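Long-range contact in aspartate aminotransferase, mitochondrial (Trypanosoma brucei brucei, PDB 4W5K), which probably catalyses the pyridoxal phosphate-dependent transfer of an amino group between L-aspartate and 2-oxoglutarate, working as a homodimer: residues 322-327 against 385-390. The protein carries 1 engineered substitution. Residues are numbered along the deposited sequence; the frame is centred on the assembly and turned at random.
Sequences KRLVSE and EYVSQA
Arg323 and Glu385 reach each other through different first torsions: CG of Arg323 lies anti to its own N (chi1 176°), that of Glu385 anti to the carbonyl carbon (chi1 -76°). A bend at chi2 of Arg323 and an extended Glu385 chain then bring Arg323 NH2 to 3.7 Å from Glu385 OE2, a long salt bridge with the guanidinium and carboxylate planes steeply inclined. The shorter grip lies within helix 300-331, one turn on: Arg323 NE gives a nearly straight, salt-bridging hydrogen bond of 2.9 Å to Glu327 OE2, in the guanidinium plane but on the anti side of the carboxylate and somewhat out of its plane. That bond fixes one edge of the arginine while NH2 extends to the other helix. The arginine's charge, shared by both carboxylates, probably eases the proximity of Glu327 OE1 and Glu385 OE2, 4.4 Å apart. Beside these charges, Ser388 fits its small side chain against the opposing helix, OG lying 3.3 Å from Glu327 CB and 3.2 Å from Leu324 CD1. The hydroxyl is hydrogen-bonded to Val384 O, one turn back. Next to it, Leu324 CD1 and Val387 CG1 meet loosely at 4.5 Å, both residues also touching Leu379. Away from the cofactor site, the segment axes approach to 9.2 Å at -50°, a helix-helix packing with a salt-bridge network at one side, within the C-terminal small domain of the fold-type I aminotransferase fold.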
loop_
_atom_site.group_PDB
_atom_site.type_symbol
_atom_site.label_atom_id
_atom_site.label_comp_id
_atom_site.label_asym_id
_atom_site.label_seq_id
_atom_site.Cartn_x
_atom_site.Cartn_y
_atom_site.Cartn_z
ATOM N N LYS A 322 -21.587 25.991 -13.096
ATOM C CA LYS A 322 -22.700 26.821 -13.561
ATOM C C LYS A 322 -22.304 28.297 -13.590
ATOM O O LYS A 322 -22.673 29.047 -14.505
ATOM C CB LYS A 322 -23.927 26.590 -12.664
ATOM C CG LYS A 322 -25.153 27.455 -12.963
ATOM C CD LYS A 322 -26.355 26.934 -12.193
ATOM C CE LYS A 322 -27.620 27.719 -12.510
ATOM N NZ LYS A 322 -28.096 28.464 -11.312
ATOM N N ARG A 323 -21.551 28.714 -12.572
ATOM C CA ARG A 323 -21.080 30.096 -12.477
ATOM C C ARG A 323 -20.071 30.428 -13.579
ATOM O O ARG A 323 -20.117 31.528 -14.144
ATOM C CB ARG A 323 -20.454 30.348 -11.099
ATOM C CG ARG A 323 -19.836 31.743 -10.928
ATOM C CD ARG A 323 -20.842 32.747 -10.427
ATOM N NE ARG A 323 -20.255 34.079 -10.266
ATOM C CZ ARG A 323 -19.607 34.489 -9.178
ATOM N NH1 ARG A 323 -19.450 33.668 -8.149
ATOM N NH2 ARG A 323 -19.115 35.724 -9.115
ATOM N N LEU A 324 -19.168 29.490 -13.882
ATOM C CA LEU A 324 -18.232 29.670 -15.003
ATOM C C LEU A 324 -18.996 29.967 -16.302
ATOM O O LEU A 324 -18.694 30.921 -17.047
ATOM C CB LEU A 324 -17.360 28.428 -15.195
ATOM C CG LEU A 324 -16.239 28.517 -16.236
ATOM C CD1 LEU A 324 -15.293 29.635 -15.864
ATOM C CD2 LEU A 324 -15.463 27.201 -16.321
ATOM N N VAL A 325 -20.017 29.165 -16.561
ATOM C CA VAL A 325 -20.791 29.352 -17.787
ATOM C C VAL A 325 -21.538 30.691 -17.808
ATOM O O VAL A 325 -21.548 31.399 -18.826
ATOM C CB VAL A 325 -21.784 28.204 -17.985
ATOM C CG1 VAL A 325 -22.664 28.465 -19.197
ATOM C CG2 VAL A 325 -21.011 26.890 -18.135
ATOM N N SER A 326 -22.133 31.060 -16.680
ATOM C CA SER A 326 -22.875 32.312 -16.628
ATOM C C SER A 326 -21.935 33.516 -16.723
ATOM O O SER A 326 -22.265 34.502 -17.367
ATOM C CB SER A 326 -23.715 32.391 -15.355
ATOM O OG SER A 326 -22.890 32.551 -14.223
ATOM N N GLU A 327 -20.761 33.432 -16.103
ATOM C CA GLU A 327 -19.792 34.528 -16.184
ATOM C C GLU A 327 -19.213 34.636 -17.592
ATOM O O GLU A 327 -18.901 35.732 -18.047
ATOM C CB GLU A 327 -18.651 34.349 -15.179
ATOM C CG GLU A 327 -19.048 34.502 -13.714
ATOM C CD GLU A 327 -19.480 35.909 -13.331
ATOM O OE1 GLU A 327 -18.993 36.907 -13.925
ATOM O OE2 GLU A 327 -20.327 36.015 -12.421
ATOM N N GLU A 385 -14.342 34.800 -11.626
ATOM C CA GLU A 385 -14.546 35.918 -12.531
ATOM C C GLU A 385 -13.315 36.149 -13.403
ATOM O O GLU A 385 -13.439 36.368 -14.611
ATOM C CB GLU A 385 -14.913 37.173 -11.745
ATOM C CG GLU A 385 -16.358 37.146 -11.244
ATOM C CD GLU A 385 -16.622 38.125 -10.114
ATOM O OE1 GLU A 385 -15.884 38.102 -9.104
ATOM O OE2 GLU A 385 -17.576 38.920 -10.241
ATOM N N TYR A 386 -12.137 36.064 -12.794
ATOM C CA TYR A 386 -10.859 36.261 -13.483
ATOM C C TYR A 386 -10.641 35.184 -14.547
ATOM O O TYR A 386 -10.232 35.472 -15.678
ATOM C CB TYR A 386 -9.705 36.262 -12.467
ATOM C CG TYR A 386 -8.311 36.266 -13.076
ATOM C CD1 TYR A 386 -7.779 37.424 -13.631
ATOM C CD2 TYR A 386 -7.527 35.115 -13.084
ATOM C CE1 TYR A 386 -6.509 37.433 -14.183
ATOM C CE2 TYR A 386 -6.257 35.117 -13.640
ATOM C CZ TYR A 386 -5.754 36.282 -14.187
ATOM O OH TYR A 386 -4.487 36.299 -14.738
ATOM N N VAL A 387 -10.914 33.940 -14.172
ATOM C CA VAL A 387 -10.709 32.821 -15.074
ATOM C C VAL A 387 -11.673 32.899 -16.252
ATOM O O VAL A 387 -11.279 32.637 -17.386
ATOM C CB VAL A 387 -10.873 31.487 -14.353
ATOM C CG1 VAL A 387 -10.929 30.344 -15.355
ATOM C CG2 VAL A 387 -9.715 31.287 -13.373
ATOM N N SER A 388 -12.924 33.260 -15.984
ATOM C CA SER A 388 -13.905 33.430 -17.064
ATOM C C SER A 388 -13.454 34.490 -18.062
ATOM O O SER A 388 -13.562 34.286 -19.274
ATOM C CB SER A 388 -15.281 33.805 -16.510
ATOM O OG SER A 388 -15.741 32.821 -15.598
ATOM N N GLN A 389 -12.945 35.616 -17.561
ATOM C CA GLN A 389 -12.526 36.700 -18.455
ATOM C C GLN A 389 -11.367 36.215 -19.305
ATOM O O GLN A 389 -11.324 36.463 -20.508
ATOM C CB GLN A 389 -12.115 37.958 -17.677
ATOM C CG GLN A 389 -11.732 39.140 -18.580
ATOM C CD GLN A 389 -12.911 39.698 -19.369
ATOM O OE1 GLN A 389 -13.898 40.157 -18.791
ATOM N NE2 GLN A 389 -12.817 39.654 -20.699
ATOM N N ALA A 390 -10.440 35.501 -18.669
ATOM C CA ALA A 390 -9.284 34.956 -19.370
ATOM C C ALA A 390 -9.704 33.958 -20.461
ATOM O O ALA A 390 -9.214 34.020 -21.584
ATOM C CB ALA A 390 -8.327 34.299 -18.382
#